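Local coordinates for particle-associated glycoside hydrolase (Acinetobacter phage Fri1, PDB 6C72), which serves as the phage tailspike and depolymerises the capsular polysaccharide of Acinetobacter baumannii, probably as a glycosidase, during entry into the host, at residues A[322-326]-A[356-360]; A[349-355]-A[373-379]; A[396-402]-A[421-427]. All coordinates share one frame; numbering follows the deposited sequence.

Overall arrangement
The three contacts sit on successive turns of a parallel beta-helix. Contacts 1 and 2 share strand 354-357 and touch through an aromatic row, in which the ring of Phe322 stacks on Phe355. Contact 2 passes on to contact 3 through Asp375 with Thr399 and Cys377 with Asn401, where strands 372-375 and 396-399, and the bends after them, are neighbours. Contact 3 is the buried one, whereas contacts 1 and 2 are partly buried. Their chemistry differs accordingly: contact 1 relies on backbone bonds and lysine stems at a turn, contact 2 adds a phenylalanine stack and a cysteine thiol, and contact 3 uses an asparagine amide inside a bend. Contacts 2 and 3 each carry a zinc-binding glutamate and meet the second subunit.

Contact 1: residues A[322-326]-A[356-360]; sequences FNALA and KGKAT
Lys358 packs against 324-326 where the chain turns after strand 354-357, and it has the most surface buried here. Its backbone N donates to Ala324 O over 2.7 Å, while its CG lies 3.8 Å from Ala326 N. A bend at chi2 (-73°) swings the rest of the chain past the alanine methyl, with CE of Lys358 4.0 Å from Ala326 CB, and the ammonium group goes on to a salt bridge with Asp407.

Lys356 holds the other end of the pairing. Its N makes a nearly straight bond (172°) to Phe322 O, 2.7 Å long. The carbonyl of Lys356 serves two donors: Ala324 N reaches Lys356 O weakly at 3.4 Å, and Ala359 N closes a type II' turn on it. Gly357 takes the positive-phi corner of that turn. The turn thus brings Ala359 back toward the first strand, its CB 3.3 Å from Phe322 O and 4.0 Å from Phe322 CB. Beyond its CB, which brushes Asn323, the extended Lys356 chain leads away from 322-326.

Parallel strands from consecutive coils, the second leaving through a tight turn to the next strand, are as expected for the right-handed parallel beta-helix of phage tailspikes.

Contact 2: residues A[349-355]-A[373-379]; sequences KFLNCRF and IVDNCEF. With ZN (zinc ion), chain K.
Phe355 N donates to Glu378 O over 2.7 Å at 168°, the shortest hydrogen bond between the two segments, and the same oxygen lies in the plane of the Phe355 ring at its edge. Phe355 and Phe379 are paired in register on one face and both have CG anti to the carbonyl carbon (chi1 near -65°); they lie alongside and form an offset stack. Their planes are 12° apart and the ring centroids 4.7 Å; CE1 of Phe379 sits 3.4 Å above the plane of Phe355, toward its rim. Phe322 stacks on Phe355 in turn, extending the row into contact 1.

Between the strand pairs the two chains bend in nearly the same way, Asn352 and Asn376 both taking positive phi. At this bend Cys353 N donates to the thiol rather than to a carbonyl, with Cys377 SG 3.5 Å away. The Asp375 carboxylate is met from above its plane by Asn376 ND2, 3.0 Å from OD2, and its OD1 is held by Thr399. Asn352 ND2 donates across the subunit boundary to Asp279 of the second subunit.

On the side of Arg354 and Glu378, the two chains run alongside each other without their charged atoms meeting. A water bridges them, 3.0 Å from Arg354 NH1 and 2.7 Å from Glu378 OE2. Glu378 OE1 binds zinc at 2.1 Å and also accepts from Trp404 NE1, so water, metal and tryptophan together fix both carboxylate oxygens, while Arg354 NH2 turns to Asn319. Matching bends, in-register parallel pairing and like residues stacked on like mark two consecutive coils of a parallel beta-helix, here at the interface with the second subunit of the trimer.

Contact 3: residues A[396-402]-A[421-427]; sequences GRFTNNT and FLIEGNR. With ZN (zinc ion), chain I.
Asn426 folds its side-chain amide into the bend of the facing segment and bonds backbone there as a strand would. Its ND2 donates to Phe398 O over 2.8 Å, with that oxygen in the amide plane; Glu424 N approaches Phe398 O from the opposite face of the carbonyl plane, so two donors grip one atom. The other end of the amide, Asn426 OD1, accepts from Asn401 N at 2.8 Å (152°) and more weakly from Asn401 ND2.

Asn401 and Asn426 lie side by side with their amides 23° apart, and Asn401 repeats the same pattern one coil earlier, with Val374 O and Cys377 N. Asn447 continues it toward Ile423 O and Asn426 N. The Asn401 amide also covers the Phe398 ring, ND2 standing 3.3 Å above its centre. On the same face as Phe398, Phe421 sends CZ to within 3.9 Å of Phe398 CB.

The other face carries Arg397, Leu422 and Glu424. With CG anti to the backbone N (chi1 168°) and an extended chain, Glu424 grips zinc with both oxygens, OE1 at 2.4 Å and OE2 at 2.3 Å. A zinc-bound water accepts from Arg397 NH2 at 3.0 Å, while Arg397 NH1 rests against Leu422 CD2.

The chemistry divides by face: buried amides replace the strand bonds lost at the bend and would hold its shape from coil to coil, whereas the zinc, bound here by one carboxylate and two waters, is probably a peripheral ion whose charge one carboxylate would offset only in part, while the arginine is linked to it through a bound water.

Contact 1: residues A[322-326]-A[356-360]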
loop_
_atom_site.group_PDB
_atom_site.type_symbol
_atom_site.label_atom_id
_atom_site.label_comp_id
_atom_site.label_asym_id
_atom_site.label_seq_id
_atom_site.Cartn_x
_atom_site.Cartn_y
_atom_site.Cartn_z
ATOM N N PHE A 322 -3.586 3.056 -19.741
ATOM C CA PHE A 322 -2.629 2.992 -20.826
ATOM C C PHE A 322 -3.384 2.507 -22.051
ATOM O O PHE A 322 -3.947 1.410 -22.034
ATOM C CB PHE A 322 -1.473 2.054 -20.493
ATOM C CG PHE A 322 -0.812 2.359 -19.186
ATOM C CD1 PHE A 322 0.211 3.301 -19.115
ATOM C CD2 PHE A 322 -1.192 1.688 -18.030
ATOM C CE1 PHE A 322 0.828 3.591 -17.905
ATOM C CE2 PHE A 322 -0.570 1.962 -16.811
ATOM C CZ PHE A 322 0.442 2.922 -16.747
ATOM N N ASN A 323 -3.410 3.319 -23.099
ATOM C CA ASN A 323 -4.276 3.051 -24.238
ATOM C C ASN A 323 -3.548 3.388 -25.526
ATOM O O ASN A 323 -3.027 4.494 -25.676
ATOM C CB ASN A 323 -5.579 3.859 -24.110
ATOM C CG ASN A 323 -6.634 3.432 -25.095
ATOM O OD1 ASN A 323 -6.432 2.504 -25.873
ATOM N ND2 ASN A 323 -7.782 4.104 -25.063
ATOM N N ALA A 324 -3.533 2.455 -26.465
ATOM C CA ALA A 324 -2.842 2.693 -27.721
ATOM C C ALA A 324 -3.591 2.014 -28.857
ATOM O O ALA A 324 -4.151 0.927 -28.689
ATOM C CB ALA A 324 -1.388 2.199 -27.673
ATOM N N LEU A 325 -3.637 2.688 -29.993
ATOM C CA LEU A 325 -4.085 2.088 -31.236
ATOM C C LEU A 325 -2.865 1.776 -32.087
ATOM O O LEU A 325 -1.805 2.395 -31.936
ATOM C CB LEU A 325 -5.041 3.011 -32.000
ATOM C CG LEU A 325 -6.304 3.468 -31.255
ATOM C CD1 LEU A 325 -7.058 4.554 -32.051
ATOM C CD2 LEU A 325 -7.203 2.291 -30.931
ATOM N N ALA A 326 -3.012 0.793 -32.964
ATOM C CA ALA A 326 -1.902 0.406 -33.820
ATOM C C ALA A 326 -1.421 1.610 -34.626
ATOM O O ALA A 326 -2.218 2.450 -35.060
ATOM C CB ALA A 326 -2.322 -0.737 -34.749
ATOM N N LYS A 356 -5.613 -0.713 -22.432
ATOM C CA LYS A 356 -6.659 -0.739 -23.439
ATOM C C LYS A 356 -6.046 -0.745 -24.831
ATOM O O LYS A 356 -4.911 -0.306 -25.040
ATOM C CB LYS A 356 -7.585 0.469 -23.293
ATOM C CG LYS A 356 -8.398 0.484 -22.017
ATOM C CD LYS A 356 -9.210 1.761 -21.912
ATOM C CE LYS A 356 -10.024 1.794 -20.636
ATOM N NZ LYS A 356 -10.664 3.111 -20.444
ATOM N N GLY A 357 -6.826 -1.224 -25.790
ATOM C CA GLY A 357 -6.372 -1.256 -27.160
ATOM C C GLY A 357 -5.202 -2.188 -27.346
ATOM O O GLY A 357 -5.324 -3.397 -27.113
ATOM N N LYS A 358 -4.053 -1.650 -27.743
ATOM C CA LYS A 358 -2.873 -2.480 -27.924
ATOM C C LYS A 358 -1.938 -2.472 -26.722
ATOM O O LYS A 358 -0.950 -3.213 -26.725
ATOM C CB LYS A 358 -2.105 -2.016 -29.159
ATOM C CG LYS A 358 -2.875 -2.068 -30.444
ATOM C CD LYS A 358 -3.045 -3.490 -30.903
ATOM C CE LYS A 358 -3.763 -3.528 -32.236
ATOM N NZ LYS A 358 -3.815 -4.914 -32.775
ATOM N N ALA A 359 -2.249 -1.710 -25.676
ATOM C CA ALA A 359 -1.283 -1.501 -24.600
ATOM C C ALA A 359 -0.951 -2.802 -23.877
ATOM O O ALA A 359 -1.830 -3.627 -23.620
ATOM C CB ALA A 359 -1.815 -0.479 -23.603
ATOM N N THR A 360 0.331 -2.973 -23.537
ATOM C CA THR A 360 0.846 -4.174 -22.889
ATOM C C THR A 360 2.147 -3.829 -22.167
ATOM O O THR A 360 2.816 -2.856 -22.499
ATOM C CB THR A 360 1.062 -5.301 -23.910
ATOM O OG1 THR A 360 1.519 -6.485 -23.240
ATOM C CG2 THR A 360 2.068 -4.880 -24.976
#

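Contact 2: residues A[349-355]-A[373-379]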
loop_
_atom_site.group_PDB
_atom_site.type_symbol
_atom_site.label_atom_id
_atom_site.label_comp_id
_atom_site.label_asym_id
_atom_site.label_seq_id
_atom_site.Cartn_x
_atom_site.Cartn_y
_atom_site.Cartn_z
ATOM N N LYS A 349 4.947 -0.427 -9.494
ATOM C CA LYS A 349 3.690 -1.092 -9.187
ATOM C C LYS A 349 2.603 -0.588 -10.115
ATOM O O LYS A 349 2.423 0.626 -10.267
ATOM C CB LYS A 349 3.281 -0.852 -7.740
ATOM C CG LYS A 349 4.285 -1.318 -6.716
ATOM C CD LYS A 349 3.728 -1.006 -5.352
ATOM C CE LYS A 349 4.581 -1.572 -4.225
ATOM N NZ LYS A 349 5.600 -0.588 -3.827
ATOM N N PHE A 350 1.873 -1.522 -10.721
ATOM C CA PHE A 350 0.683 -1.211 -11.506
ATOM C C PHE A 350 -0.523 -1.668 -10.698
ATOM O O PHE A 350 -0.741 -2.875 -10.522
ATOM C CB PHE A 350 0.730 -1.875 -12.880
ATOM C CG PHE A 350 1.875 -1.403 -13.750
ATOM C CD1 PHE A 350 1.756 -0.243 -14.522
ATOM C CD2 PHE A 350 3.043 -2.122 -13.826
ATOM C CE1 PHE A 350 2.786 0.194 -15.336
ATOM C CE2 PHE A 350 4.092 -1.679 -14.639
ATOM C CZ PHE A 350 3.951 -0.517 -15.401
ATOM N N LEU A 351 -1.285 -0.696 -10.191
ATOM C CA LEU A 351 -2.426 -0.920 -9.312
ATOM C C LEU A 351 -3.674 -0.310 -9.936
ATOM O O LEU A 351 -3.656 0.859 -10.341
ATOM C CB LEU A 351 -2.184 -0.299 -7.935
ATOM C CG LEU A 351 -0.868 -0.608 -7.226
ATOM C CD1 LEU A 351 -0.764 0.181 -5.939
ATOM C CD2 LEU A 351 -0.761 -2.100 -6.942
ATOM N N ASN A 352 -4.745 -1.105 -10.030
ATOM C CA ASN A 352 -6.052 -0.645 -10.501
ATOM C C ASN A 352 -5.976 -0.010 -11.890
ATOM O O ASN A 352 -6.790 0.848 -12.228
ATOM C CB ASN A 352 -6.701 0.337 -9.515
ATOM C CG ASN A 352 -6.763 -0.197 -8.086
ATOM O OD1 ASN A 352 -6.522 -1.376 -7.833
ATOM N ND2 ASN A 352 -7.138 0.665 -7.150
ATOM N N CYS A 353 -5.008 -0.417 -12.703
ATOM C CA CYS A 353 -4.808 0.197 -14.002
ATOM C C CYS A 353 -5.521 -0.585 -15.095
ATOM O O CYS A 353 -5.838 -1.768 -14.945
ATOM C CB CYS A 353 -3.316 0.292 -14.339
ATOM S SG CYS A 353 -2.363 1.423 -13.284
ATOM N N ARG A 354 -5.718 0.082 -16.231
ATOM C CA ARG A 354 -6.377 -0.510 -17.385
ATOM C C ARG A 354 -5.488 -0.339 -18.606
ATOM O O ARG A 354 -5.040 0.776 -18.912
ATOM C CB ARG A 354 -7.751 0.106 -17.608
ATOM C CG ARG A 354 -8.709 -0.398 -16.564
ATOM C CD ARG A 354 -10.019 0.340 -16.500
ATOM N NE ARG A 354 -9.892 1.779 -16.264
ATOM C CZ ARG A 354 -9.415 2.328 -15.150
ATOM N NH1 ARG A 354 -8.955 1.557 -14.160
ATOM N NH2 ARG A 354 -9.388 3.655 -15.028
ATOM N N PHE A 355 -5.175 -1.456 -19.247
ATOM C CA PHE A 355 -4.404 -1.484 -20.478
ATOM C C PHE A 355 -5.399 -1.731 -21.605
ATOM O O PHE A 355 -5.986 -2.821 -21.706
ATOM C CB PHE A 355 -3.317 -2.554 -20.410
ATOM C CG PHE A 355 -2.262 -2.281 -19.361
ATOM C CD1 PHE A 355 -2.521 -2.485 -18.016
ATOM C CD2 PHE A 355 -0.996 -1.830 -19.727
ATOM C CE1 PHE A 355 -1.542 -2.244 -17.059
ATOM C CE2 PHE A 355 -0.020 -1.583 -18.772
ATOM C CZ PHE A 355 -0.295 -1.791 -17.438
ATOM N N ILE A 373 5.067 -6.013 -9.827
ATOM C CA ILE A 373 3.759 -5.964 -9.171
ATOM C C ILE A 373 2.695 -5.500 -10.167
ATOM O O ILE A 373 2.710 -4.341 -10.611
ATOM C CB ILE A 373 3.779 -5.036 -7.945
ATOM C CG1 ILE A 373 4.709 -5.585 -6.849
ATOM C CG2 ILE A 373 2.364 -4.825 -7.416
ATOM C CD1 ILE A 373 4.237 -6.861 -6.231
ATOM N N VAL A 374 1.740 -6.374 -10.461
ATOM C CA VAL A 374 0.573 -6.048 -11.274
ATOM C C VAL A 374 -0.658 -6.548 -10.517
ATOM O O VAL A 374 -0.834 -7.763 -10.341
ATOM C CB VAL A 374 0.633 -6.676 -12.672
ATOM C CG1 VAL A 374 -0.624 -6.265 -13.478
ATOM C CG2 VAL A 374 1.936 -6.313 -13.385
ATOM N N ASP A 375 -1.505 -5.627 -10.060
ATOM C CA ASP A 375 -2.609 -6.004 -9.189
ATOM C C ASP A 375 -3.882 -5.254 -9.562
ATOM O O ASP A 375 -3.866 -4.027 -9.702
ATOM C CB ASP A 375 -2.239 -5.740 -7.727
ATOM C CG ASP A 375 -3.339 -6.112 -6.776
ATOM O OD1 ASP A 375 -3.442 -7.315 -6.440
ATOM O OD2 ASP A 375 -4.107 -5.208 -6.369
ATOM N N ASN A 376 -4.981 -6.003 -9.709
ATOM C CA ASN A 376 -6.305 -5.452 -10.010
ATOM C C ASN A 376 -6.282 -4.589 -11.269
ATOM O O ASN A 376 -6.916 -3.534 -11.339
ATOM C CB ASN A 376 -6.883 -4.695 -8.815
ATOM C CG ASN A 376 -7.619 -5.616 -7.849
ATOM O OD1 ASN A 376 -8.766 -5.998 -8.100
ATOM N ND2 ASN A 376 -6.962 -5.989 -6.749
ATOM N N CYS A 377 -5.536 -5.045 -12.268
ATOM C CA CYS A 377 -5.437 -4.402 -13.565
ATOM C C CYS A 377 -6.268 -5.138 -14.622
ATOM O O CYS A 377 -6.599 -6.318 -14.484
ATOM C CB CYS A 377 -3.977 -4.335 -14.010
ATOM S SG CYS A 377 -2.966 -3.299 -12.954
ATOM N N GLU A 378 -6.582 -4.423 -15.700
ATOM C CA GLU A 378 -7.307 -4.978 -16.833
ATOM C C GLU A 378 -6.437 -4.940 -18.080
ATOM O O GLU A 378 -5.709 -3.970 -18.310
ATOM C CB GLU A 378 -8.601 -4.217 -17.097
ATOM C CG GLU A 378 -9.593 -4.212 -15.953
ATOM C CD GLU A 378 -10.871 -3.474 -16.322
ATOM O OE1 GLU A 378 -11.378 -3.697 -17.442
ATOM O OE2 GLU A 378 -11.350 -2.653 -15.505
ATOM N N PHE A 379 -6.508 -5.996 -18.886
ATOM C CA PHE A 379 -5.704 -6.110 -20.100
ATOM C C PHE A 379 -6.613 -6.447 -21.278
ATOM O O PHE A 379 -7.330 -7.454 -21.236
ATOM C CB PHE A 379 -4.618 -7.175 -19.922
ATOM C CG PHE A 379 -3.583 -6.815 -18.896
ATOM C CD1 PHE A 379 -2.440 -6.108 -19.260
ATOM C CD2 PHE A 379 -3.749 -7.173 -17.568
ATOM C CE1 PHE A 379 -1.468 -5.756 -18.313
ATOM C CE2 PHE A 379 -2.785 -6.838 -16.619
ATOM C CZ PHE A 379 -1.642 -6.117 -16.997
HETATM ZN ZN ZN K . -12.856 -2.688 -18.574
HETATM O O HOH W 1 -4.719 -2.457 -6.124
HETATM O O HOH W 2 -10.111 -1.194 -13.603
#

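Contact 3: residues A[396-402]-A[421-427]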
loop_
_atom_site.group_PDB
_atom_site.type_symbol
_atom_site.label_atom_id
_atom_site.label_comp_id
_atom_site.label_asym_id
_atom_site.label_seq_id
_atom_site.Cartn_x
_atom_site.Cartn_y
_atom_site.Cartn_z
ATOM N N GLY A 396 7.811 -11.759 -8.517
ATOM C CA GLY A 396 6.742 -10.806 -8.374
ATOM C C GLY A 396 5.407 -11.483 -8.135
ATOM O O GLY A 396 5.320 -12.697 -7.946
ATOM N N ARG A 397 4.374 -10.646 -8.162
ATOM C CA ARG A 397 3.002 -11.021 -7.875
ATOM C C ARG A 397 2.117 -10.410 -8.950
ATOM O O ARG A 397 2.119 -9.187 -9.146
ATOM C CB ARG A 397 2.586 -10.535 -6.486
ATOM C CG ARG A 397 3.470 -11.075 -5.388
ATOM C CD ARG A 397 3.091 -10.532 -4.032
ATOM N NE ARG A 397 1.709 -10.863 -3.687
ATOM C CZ ARG A 397 1.327 -11.999 -3.098
ATOM N NH1 ARG A 397 2.223 -12.936 -2.784
ATOM N NH2 ARG A 397 0.039 -12.198 -2.812
ATOM N N PHE A 398 1.420 -11.271 -9.683
ATOM C CA PHE A 398 0.449 -10.913 -10.713
ATOM C C PHE A 398 -0.912 -11.366 -10.183
ATOM O O PHE A 398 -1.322 -12.509 -10.383
ATOM C CB PHE A 398 0.817 -11.581 -12.027
ATOM C CG PHE A 398 0.012 -11.116 -13.202
ATOM C CD1 PHE A 398 0.426 -10.037 -13.952
ATOM C CD2 PHE A 398 -1.133 -11.798 -13.593
ATOM C CE1 PHE A 398 -0.309 -9.617 -15.059
ATOM C CE2 PHE A 398 -1.861 -11.384 -14.698
ATOM C CZ PHE A 398 -1.450 -10.283 -15.429
ATOM N N THR A 399 -1.602 -10.468 -9.485
ATOM C CA THR A 399 -2.760 -10.830 -8.682
ATOM C C THR A 399 -4.010 -10.064 -9.099
ATOM O O THR A 399 -3.950 -8.867 -9.427
ATOM C CB THR A 399 -2.490 -10.579 -7.194
ATOM O OG1 THR A 399 -1.954 -9.260 -7.029
ATOM C CG2 THR A 399 -1.517 -11.622 -6.605
ATOM N N ASN A 400 -5.142 -10.774 -9.103
ATOM C CA ASN A 400 -6.449 -10.150 -9.230
ATOM C C ASN A 400 -6.565 -9.317 -10.498
ATOM O O ASN A 400 -7.223 -8.285 -10.504
ATOM C CB ASN A 400 -6.771 -9.297 -8.009
ATOM C CG ASN A 400 -6.776 -10.107 -6.733
ATOM O OD1 ASN A 400 -6.028 -9.814 -5.793
ATOM N ND2 ASN A 400 -7.616 -11.140 -6.689
ATOM N N ASN A 401 -5.923 -9.744 -11.572
ATOM C CA ASN A 401 -6.021 -9.059 -12.847
ATOM C C ASN A 401 -6.963 -9.827 -13.759
ATOM O O ASN A 401 -7.238 -11.014 -13.552
ATOM C CB ASN A 401 -4.644 -8.928 -13.507
ATOM C CG ASN A 401 -3.626 -8.292 -12.586
ATOM O OD1 ASN A 401 -3.769 -7.119 -12.238
ATOM N ND2 ASN A 401 -2.594 -9.070 -12.161
ATOM N N THR A 402 -7.438 -9.142 -14.792
ATOM C CA THR A 402 -8.280 -9.756 -15.806
ATOM C C THR A 402 -7.598 -9.601 -17.157
ATOM O O THR A 402 -7.155 -8.507 -17.517
ATOM C CB THR A 402 -9.682 -9.123 -15.806
ATOM O OG1 THR A 402 -10.337 -9.417 -14.567
ATOM C CG2 THR A 402 -10.556 -9.639 -16.975
ATOM N N PHE A 421 7.634 -15.821 -9.449
ATOM C CA PHE A 421 6.589 -15.003 -10.066
ATOM C C PHE A 421 5.245 -15.693 -9.814
ATOM O O PHE A 421 4.976 -16.764 -10.370
ATOM C CB PHE A 421 6.869 -14.833 -11.562
ATOM C CG PHE A 421 5.970 -13.841 -12.259
ATOM C CD1 PHE A 421 6.122 -12.476 -12.061
ATOM C CD2 PHE A 421 4.995 -14.271 -13.142
ATOM C CE1 PHE A 421 5.300 -11.556 -12.715
ATOM C CE2 PHE A 421 4.174 -13.352 -13.798
ATOM C CZ PHE A 421 4.331 -11.990 -13.581
ATOM N N LEU A 422 4.413 -15.093 -8.965
ATOM C CA LEU A 422 3.169 -15.704 -8.512
ATOM C C LEU A 422 1.984 -15.177 -9.315
ATOM O O LEU A 422 1.768 -13.963 -9.393
ATOM C CB LEU A 422 2.948 -15.447 -7.020
ATOM C CG LEU A 422 1.634 -15.975 -6.427
ATOM C CD1 LEU A 422 1.510 -17.485 -6.636
ATOM C CD2 LEU A 422 1.540 -15.648 -4.952
ATOM N N ILE A 423 1.206 -16.101 -9.873
ATOM C CA ILE A 423 0.028 -15.806 -10.681
ATOM C C ILE A 423 -1.183 -16.348 -9.926
ATOM O O ILE A 423 -1.369 -17.570 -9.823
ATOM C CB ILE A 423 0.147 -16.418 -12.082
ATOM C CG1 ILE A 423 1.359 -15.810 -12.801
ATOM C CG2 ILE A 423 -1.163 -16.261 -12.872
ATOM C CD1 ILE A 423 1.608 -16.366 -14.166
ATOM N N GLU A 424 -2.001 -15.445 -9.389
ATOM C CA GLU A 424 -3.004 -15.803 -8.398
ATOM C C GLU A 424 -4.189 -14.842 -8.459
ATOM O O GLU A 424 -4.005 -13.632 -8.598
ATOM C CB GLU A 424 -2.378 -15.782 -7.005
ATOM C CG GLU A 424 -3.353 -15.848 -5.854
ATOM C CD GLU A 424 -2.636 -15.845 -4.509
ATOM O OE1 GLU A 424 -2.165 -14.760 -4.094
ATOM O OE2 GLU A 424 -2.527 -16.931 -3.884
ATOM N N GLY A 425 -5.398 -15.389 -8.313
ATOM C CA GLY A 425 -6.597 -14.585 -8.227
ATOM C C GLY A 425 -7.034 -13.908 -9.508
ATOM O O GLY A 425 -7.879 -13.013 -9.449
ATOM N N ASN A 426 -6.475 -14.289 -10.656
ATOM C CA ASN A 426 -6.725 -13.624 -11.926
ATOM C C ASN A 426 -7.948 -14.207 -12.637
ATOM O O ASN A 426 -8.345 -15.349 -12.406
ATOM C CB ASN A 426 -5.493 -13.725 -12.823
ATOM C CG ASN A 426 -4.266 -13.075 -12.193
ATOM O OD1 ASN A 426 -4.117 -11.850 -12.223
ATOM N ND2 ASN A 426 -3.407 -13.883 -11.587
ATOM N N ARG A 427 -8.546 -13.396 -13.516
ATOM C CA ARG A 427 -9.610 -13.843 -14.406
ATOM C C ARG A 427 -9.061 -13.922 -15.822
ATOM O O ARG A 427 -8.719 -12.901 -16.425
ATOM C CB ARG A 427 -10.816 -12.916 -14.347
ATOM C CG ARG A 427 -11.518 -12.977 -13.034
ATOM C CD ARG A 427 -13.000 -12.893 -13.259
ATOM N NE ARG A 427 -13.323 -11.705 -14.028
ATOM C CZ ARG A 427 -14.521 -11.147 -14.032
ATOM N NH1 ARG A 427 -15.497 -11.685 -13.309
ATOM N NH2 ARG A 427 -14.739 -10.051 -14.747
HETATM ZN ZN ZN I . -2.292 -15.764 -1.886
HETATM O O HOH W 3 -0.169 -14.972 -1.790
HETATM O O HOH W 4 -2.542 -18.018 -0.909
#